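Local atomic coordinates of cellulase (Uncultured bacterium, PDB entry 6XSO), a protein that probably hydrolyses internal beta-1,4 links in cellulose and related plant glycans such as xylan, as a broad-specificity endoglucanase of glycoside hydrolase family 5. Residues 173-178 with 306-311; 334-339 with 344-349. One frame throughout, in Å; residues are numbered along the deposited sequence.

In the fold
Both contacts belong to one eight-stranded TIM barrel, with centres about 14 Å apart. Contact 1 lies about 6 Å from the centre of the chain and joins the loop after strand 168-171 to the end of strand 304-309. Its two glutamates sit where family 5 enzymes carry their catalytic pair. Contact 2 lies further out, about 13 Å from the centre of the chain, where helix 325-341 covers strand 345-349. The strands of the two contacts are neighbours in the barrel. Ile306 N lies 2.8 Å from Ala345 O, probably hydrogen-bonded, and Ser310 OG is 2.8 Å from Tyr348 OH. Contact 2 therefore lies beside the strand that carries Glu308, on the helix-covered outside of the barrel.

Contact 1 of 2, residues 173-178 with 306-311; sequences YNEMLD and IGEWST
Asn174 and Glu308 face each other across a wide gap between backbones, whose nearest CA atoms, those of Asn174 and Gly307, are 9.3 Å apart. Side chains and water fill the distance. The Asn174 and Glu308 side chains cross at about a right angle, yet the amide and carboxylate planes are only 28° apart. Asn174 OD1 and Glu308 OE2 come to 3.6 Å. Both are acceptors, and Arg80 serves both: its NH2 bonds OD1 and its NH1 forms a salt bridge with OE2. The amide nitrogen reaches the same carboxylate through water 1. It accepts from Asn174 ND2 at 2.9 Å and donates to Glu308 OE2 at 2.7 Å.

Glu175 and Glu308 are both extended beyond CG and cross at a slant. Glu175 OE2 lies 4.0 Å from Glu308 OE1, with the carboxylate planes 38° apart. Water 2 sits between them and donates to both, at 2.8 Å from Glu175 OE2 and 2.8 Å from Glu308 OE1. His269 ND1 also bonds Glu175 OE2, and Tyr271 OH bonds Glu308 OE1, which helps to fix both groups.

The Asn-Glu pair after the fourth strand and the glutamate at the end of the seventh match the plan of retaining family 5 glycosidases. By that match Glu175 is probably the acid/base and Glu308 the nucleophile. The two are carried by the loop after strand 168-171 and by strand 304-309. Strand 264-270 supplies His269, and helix 325-341 packs behind Ile306 and Trp309.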
loop_
_atom_site.group_PDB
_atom_site.type_symbol
_atom_site.label_atom_id
_atom_site.label_comp_id
_atom_site.label_asym_id
_atom_site.label_seq_id
_atom_site.Cartn_x
_atom_site.Cartn_y
_atom_site.Cartn_z
ATOM N N TYR A 173 2.938 -2.882 -6.540
ATOM C CA TYR A 173 3.347 -1.539 -6.990
ATOM C C TYR A 173 2.347 -0.587 -6.331
ATOM O O TYR A 173 1.218 -0.983 -6.011
ATOM C CB TYR A 173 3.388 -1.361 -8.556
ATOM C CG TYR A 173 2.152 -1.940 -9.190
ATOM C CD1 TYR A 173 0.933 -1.290 -9.056
ATOM C CD2 TYR A 173 2.176 -3.170 -9.843
ATOM C CE1 TYR A 173 -0.218 -1.842 -9.531
ATOM C CE2 TYR A 173 1.019 -3.738 -10.313
ATOM C CZ TYR A 173 -0.169 -3.079 -10.130
ATOM O OH TYR A 173 -1.318 -3.668 -10.575
ATOM N N ASN A 174 2.753 0.669 -6.155
ATOM C CA ASN A 174 1.960 1.622 -5.378
ATOM C C ASN A 174 0.891 2.358 -6.184
ATOM O O ASN A 174 -0.281 1.969 -6.151
ATOM C CB ASN A 174 2.915 2.604 -4.669
ATOM C CG ASN A 174 2.186 3.648 -3.898
ATOM O OD1 ASN A 174 1.234 3.326 -3.164
ATOM N ND2 ASN A 174 2.609 4.917 -4.027
ATOM N N GLU A 175 1.266 3.434 -6.883
ATOM C CA GLU A 175 0.330 4.305 -7.601
ATOM C C GLU A 175 0.871 4.463 -9.019
ATOM O O GLU A 175 1.526 5.454 -9.353
ATOM C CB GLU A 175 0.140 5.662 -6.877
ATOM C CG GLU A 175 -0.690 5.526 -5.603
ATOM C CD GLU A 175 -0.890 6.809 -4.851
ATOM O OE1 GLU A 175 -0.245 7.826 -5.148
ATOM O OE2 GLU A 175 -1.734 6.813 -3.926
ATOM N N MET A 176 0.627 3.455 -9.848
ATOM C CA MET A 176 1.171 3.439 -11.199
ATOM C C MET A 176 0.266 4.258 -12.113
ATOM O O MET A 176 -0.948 4.022 -12.180
ATOM C CB MET A 176 1.256 1.998 -11.717
ATOM C CG MET A 176 2.202 1.875 -12.882
ATOM S SD MET A 176 2.134 0.326 -13.786
ATOM C CE MET A 176 2.253 -0.905 -12.498
ATOM N N LEU A 177 0.863 5.197 -12.841
ATOM C CA LEU A 177 0.151 6.123 -13.713
ATOM C C LEU A 177 0.608 5.937 -15.153
ATOM O O LEU A 177 1.669 5.367 -15.422
ATOM C CB LEU A 177 0.421 7.576 -13.299
ATOM C CG LEU A 177 0.299 7.916 -11.814
ATOM C CD1 LEU A 177 0.564 9.393 -11.561
ATOM C CD2 LEU A 177 -1.064 7.515 -11.267
ATOM N N ASP A 178 -0.211 6.436 -16.082
ATOM C CA ASP A 178 0.139 6.446 -17.496
ATOM C C ASP A 178 1.240 7.473 -17.736
ATOM O O ASP A 178 1.723 8.143 -16.821
ATOM C CB ASP A 178 -1.116 6.662 -18.349
ATOM C CG ASP A 178 -1.749 8.025 -18.145
ATOM O OD1 ASP A 178 -1.065 8.954 -17.670
ATOM O OD2 ASP A 178 -2.947 8.172 -18.475
ATOM N N ILE A 306 -7.730 -0.985 1.746
ATOM C CA ILE A 306 -7.572 0.460 1.523
ATOM C C ILE A 306 -6.233 0.792 2.182
ATOM O O ILE A 306 -6.124 1.008 3.403
ATOM C CB ILE A 306 -8.760 1.259 2.057
ATOM C CG1 ILE A 306 -10.043 0.827 1.337
ATOM C CG2 ILE A 306 -8.504 2.752 1.901
ATOM C CD1 ILE A 306 -11.305 1.477 1.938
ATOM N N GLY A 307 -5.168 0.739 1.374
ATOM C CA GLY A 307 -3.821 0.737 1.911
ATOM C C GLY A 307 -3.288 2.088 2.286
ATOM O O GLY A 307 -2.213 2.162 2.886
ATOM N N GLU A 308 -3.987 3.152 1.898
ATOM C CA GLU A 308 -3.729 4.481 2.417
ATOM C C GLU A 308 -5.061 5.191 2.511
ATOM O O GLU A 308 -5.869 5.113 1.584
ATOM C CB GLU A 308 -2.868 5.349 1.486
ATOM C CG GLU A 308 -1.497 4.786 1.171
ATOM C CD GLU A 308 -0.693 5.654 0.233
ATOM O OE1 GLU A 308 -1.077 6.831 -0.003
ATOM O OE2 GLU A 308 0.364 5.161 -0.233
ATOM N N TRP A 309 -5.288 5.881 3.632
ATOM C CA TRP A 309 -6.404 6.810 3.706
ATOM C C TRP A 309 -6.108 7.924 4.696
ATOM O O TRP A 309 -5.240 7.811 5.567
ATOM C CB TRP A 309 -7.715 6.121 4.092
ATOM C CG TRP A 309 -7.735 5.605 5.532
ATOM C CD1 TRP A 309 -7.025 4.543 6.027
ATOM C CD2 TRP A 309 -8.501 6.119 6.632
ATOM N NE1 TRP A 309 -7.299 4.368 7.368
ATOM C CE2 TRP A 309 -8.200 5.317 7.758
ATOM C CE3 TRP A 309 -9.402 7.176 6.777
ATOM C CZ2 TRP A 309 -8.777 5.532 9.000
ATOM C CZ3 TRP A 309 -9.989 7.381 8.020
ATOM C CH2 TRP A 309 -9.668 6.564 9.109
ATOM N N SER A 310 -6.859 9.011 4.515
ATOM C CA SER A 310 -6.956 10.187 5.377
ATOM C C SER A 310 -8.032 11.019 4.674
ATOM O O SER A 310 -8.880 10.461 3.965
ATOM C CB SER A 310 -5.634 10.903 5.561
ATOM O OG SER A 310 -5.823 11.978 6.484
ATOM N N THR A 311 -8.025 12.336 4.836
ATOM C CA THR A 311 -8.926 13.187 4.073
ATOM C C THR A 311 -8.140 13.896 2.983
ATOM O O THR A 311 -6.910 13.839 2.930
ATOM C CB THR A 311 -9.616 14.232 4.948
ATOM O OG1 THR A 311 -8.625 15.148 5.430
ATOM C CG2 THR A 311 -10.338 13.570 6.093
HETATM O O HOH W 1 1.180 6.706 -2.281
HETATM O O HOH W 2 -1.212 8.799 -2.046
#

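Contact 2 of 2, residues 334-339 with 344-349; sequences DFVAQA and IATFYW
Phe335 lays the CE2 corner of its ring against the methyl of Thr346, with CE2 and CG2 3.9 Å apart. The methyl meets the ring obliquely, and the two side chains run past each other in opposite directions. With chi1 at -171° the ring is thrown away from the backbone N and reaches the strand, although CB does not point there.

Ala339, one helical turn on, touches the same methyl. Its CB is 3.6 Å from Thr346 CG2, so this methyl packs against both residues of the helix. Thr346 can offer it because CG2 lies anti to the carbonyl carbon. The hydroxyl turns another way, and Val336 CG2 comes only to 4.3 Å from Thr346 OG1.

Where helix and strand meet through the connecting turn, Ile344 lies closest to the helix backbone. Ile344 N donates to Ala339 O at 2.9 Å with a nearly straight N-H (164°). The N-H reaches the oxygen from above the carbonyl plane. A bond from residue i+5 back to residue i is the 6→1 bond seen in Schellman motifs, and this one is consistent with such a helix end. Beside it Ala339 CB and Ile344 CB pack at 4.1 Å.

The axes of 334-339 and 345-349 come within 8.5 Å at 151°, so the segments run roughly antiparallel. This is the return from helix 325-341 into the last barrel strand. Trp309 stacks on the Phe335 ring, and helix 366-377 flanks Val336. Between side chains the contact is apolar apart from the Thr346 hydroxyl. Its one direct hydrogen bond satisfies a backbone carbonyl near the helix end, while the Ala339 and Thr346 methyls carry the closest apolar touch.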
loop_
_atom_site.group_PDB
_atom_site.type_symbol
_atom_site.label_atom_id
_atom_site.label_comp_id
_atom_site.label_asym_id
_atom_site.label_seq_id
_atom_site.Cartn_x
_atom_site.Cartn_y
_atom_site.Cartn_z
ATOM N N ASP A 334 -17.002 6.484 10.905
ATOM C CA ASP A 334 -17.865 5.840 9.915
ATOM C C ASP A 334 -17.055 5.101 8.852
ATOM O O ASP A 334 -17.473 4.034 8.380
ATOM C CB ASP A 334 -18.783 6.885 9.285
ATOM C CG ASP A 334 -19.648 6.303 8.179
ATOM O OD1 ASP A 334 -20.651 5.623 8.519
ATOM O OD2 ASP A 334 -19.305 6.542 6.992
ATOM N N PHE A 335 -15.921 5.670 8.430
ATOM C CA PHE A 335 -15.085 5.046 7.402
ATOM C C PHE A 335 -14.569 3.700 7.885
ATOM O O PHE A 335 -14.696 2.682 7.189
ATOM C CB PHE A 335 -13.925 5.992 7.085
ATOM C CG PHE A 335 -13.099 5.591 5.891
ATOM C CD1 PHE A 335 -13.455 6.007 4.628
ATOM C CD2 PHE A 335 -11.948 4.836 6.046
ATOM C CE1 PHE A 335 -12.682 5.655 3.535
ATOM C CE2 PHE A 335 -11.168 4.496 4.949
ATOM C CZ PHE A 335 -11.551 4.884 3.703
ATOM N N VAL A 336 -14.030 3.668 9.107
ATOM C CA VAL A 336 -13.530 2.415 9.664
ATOM C C VAL A 336 -14.663 1.417 9.818
ATOM O O VAL A 336 -14.502 0.234 9.508
ATOM C CB VAL A 336 -12.793 2.680 10.991
ATOM C CG1 VAL A 336 -12.485 1.375 11.721
ATOM C CG2 VAL A 336 -11.488 3.439 10.692
ATOM N N ALA A 337 -15.822 1.875 10.304
ATOM C CA ALA A 337 -16.955 0.983 10.519
ATOM C C ALA A 337 -17.474 0.415 9.204
ATOM O O ALA A 337 -17.771 -0.787 9.113
ATOM C CB ALA A 337 -18.086 1.716 11.236
ATOM N N GLN A 338 -17.640 1.266 8.188
ATOM C CA GLN A 338 -18.168 0.753 6.925
ATOM C C GLN A 338 -17.194 -0.244 6.304
ATOM O O GLN A 338 -17.609 -1.276 5.761
ATOM C CB GLN A 338 -18.503 1.896 5.957
ATOM C CG GLN A 338 -19.684 2.768 6.362
ATOM C CD GLN A 338 -20.305 3.472 5.165
ATOM O OE1 GLN A 338 -20.592 2.849 4.143
ATOM N NE2 GLN A 338 -20.504 4.778 5.285
ATOM N N ALA A 339 -15.894 0.038 6.394
ATOM C CA ALA A 339 -14.887 -0.902 5.905
ATOM C C ALA A 339 -14.949 -2.215 6.673
ATOM O O ALA A 339 -14.939 -3.296 6.071
ATOM C CB ALA A 339 -13.501 -0.257 6.015
ATOM N N ILE A 344 -12.977 -5.091 4.832
ATOM C CA ILE A 344 -11.943 -4.311 4.158
ATOM C C ILE A 344 -11.026 -3.705 5.212
ATOM O O ILE A 344 -11.500 -3.076 6.167
ATOM C CB ILE A 344 -12.588 -3.205 3.299
ATOM C CG1 ILE A 344 -13.408 -3.824 2.164
ATOM C CG2 ILE A 344 -11.540 -2.209 2.821
ATOM C CD1 ILE A 344 -14.178 -2.800 1.338
ATOM N N ALA A 345 -9.721 -3.926 5.074
ATOM C CA ALA A 345 -8.755 -3.369 6.011
ATOM C C ALA A 345 -8.346 -1.970 5.571
ATOM O O ALA A 345 -8.267 -1.677 4.377
ATOM C CB ALA A 345 -7.505 -4.245 6.077
ATOM N N THR A 346 -8.104 -1.099 6.546
ATOM C CA THR A 346 -7.697 0.282 6.298
ATOM C C THR A 346 -6.340 0.549 6.934
ATOM O O THR A 346 -6.046 0.027 8.019
ATOM C CB THR A 346 -8.706 1.298 6.862
ATOM O OG1 THR A 346 -8.702 1.300 8.284
ATOM C CG2 THR A 346 -10.110 0.983 6.372
ATOM N N PHE A 347 -5.502 1.336 6.228
ATOM C CA PHE A 347 -4.167 1.721 6.699
ATOM C C PHE A 347 -4.045 3.246 6.627
ATOM O O PHE A 347 -3.949 3.813 5.534
ATOM C CB PHE A 347 -3.063 1.045 5.851
ATOM C CG PHE A 347 -2.900 -0.441 6.092
ATOM C CD1 PHE A 347 -3.820 -1.342 5.597
ATOM C CD2 PHE A 347 -1.790 -0.944 6.777
ATOM C CE1 PHE A 347 -3.668 -2.704 5.810
ATOM C CE2 PHE A 347 -1.624 -2.313 6.986
ATOM C CZ PHE A 347 -2.557 -3.189 6.507
ATOM N N TYR A 348 -4.050 3.917 7.785
ATOM C CA TYR A 348 -3.993 5.378 7.826
ATOM C C TYR A 348 -2.635 5.889 7.329
ATOM O O TYR A 348 -1.598 5.280 7.589
ATOM C CB TYR A 348 -4.275 5.869 9.268
ATOM C CG TYR A 348 -4.481 7.349 9.294
ATOM C CD1 TYR A 348 -3.426 8.203 9.595
ATOM C CD2 TYR A 348 -5.714 7.905 8.972
ATOM C CE1 TYR A 348 -3.593 9.572 9.560
ATOM C CE2 TYR A 348 -5.885 9.266 8.939
ATOM C CZ TYR A 348 -4.824 10.093 9.226
ATOM O OH TYR A 348 -5.015 11.450 9.157
ATOM N N TRP A 349 -2.641 7.007 6.592
ATOM C CA TRP A 349 -1.404 7.546 6.013
ATOM C C TRP A 349 -0.712 8.505 6.986
ATOM O O TRP A 349 -1.165 9.636 7.178
ATOM C CB TRP A 349 -1.676 8.286 4.698
ATOM C CG TRP A 349 -0.376 8.834 4.143
ATOM C CD1 TRP A 349 0.041 10.138 4.138
ATOM C CD2 TRP A 349 0.694 8.069 3.597
ATOM N NE1 TRP A 349 1.305 10.228 3.600
ATOM C CE2 TRP A 349 1.733 8.971 3.268
ATOM C CE3 TRP A 349 0.883 6.704 3.349
ATOM C CZ2 TRP A 349 2.934 8.547 2.701
ATOM C CZ3 TRP A 349 2.063 6.285 2.776
ATOM C CH2 TRP A 349 3.079 7.204 2.451
#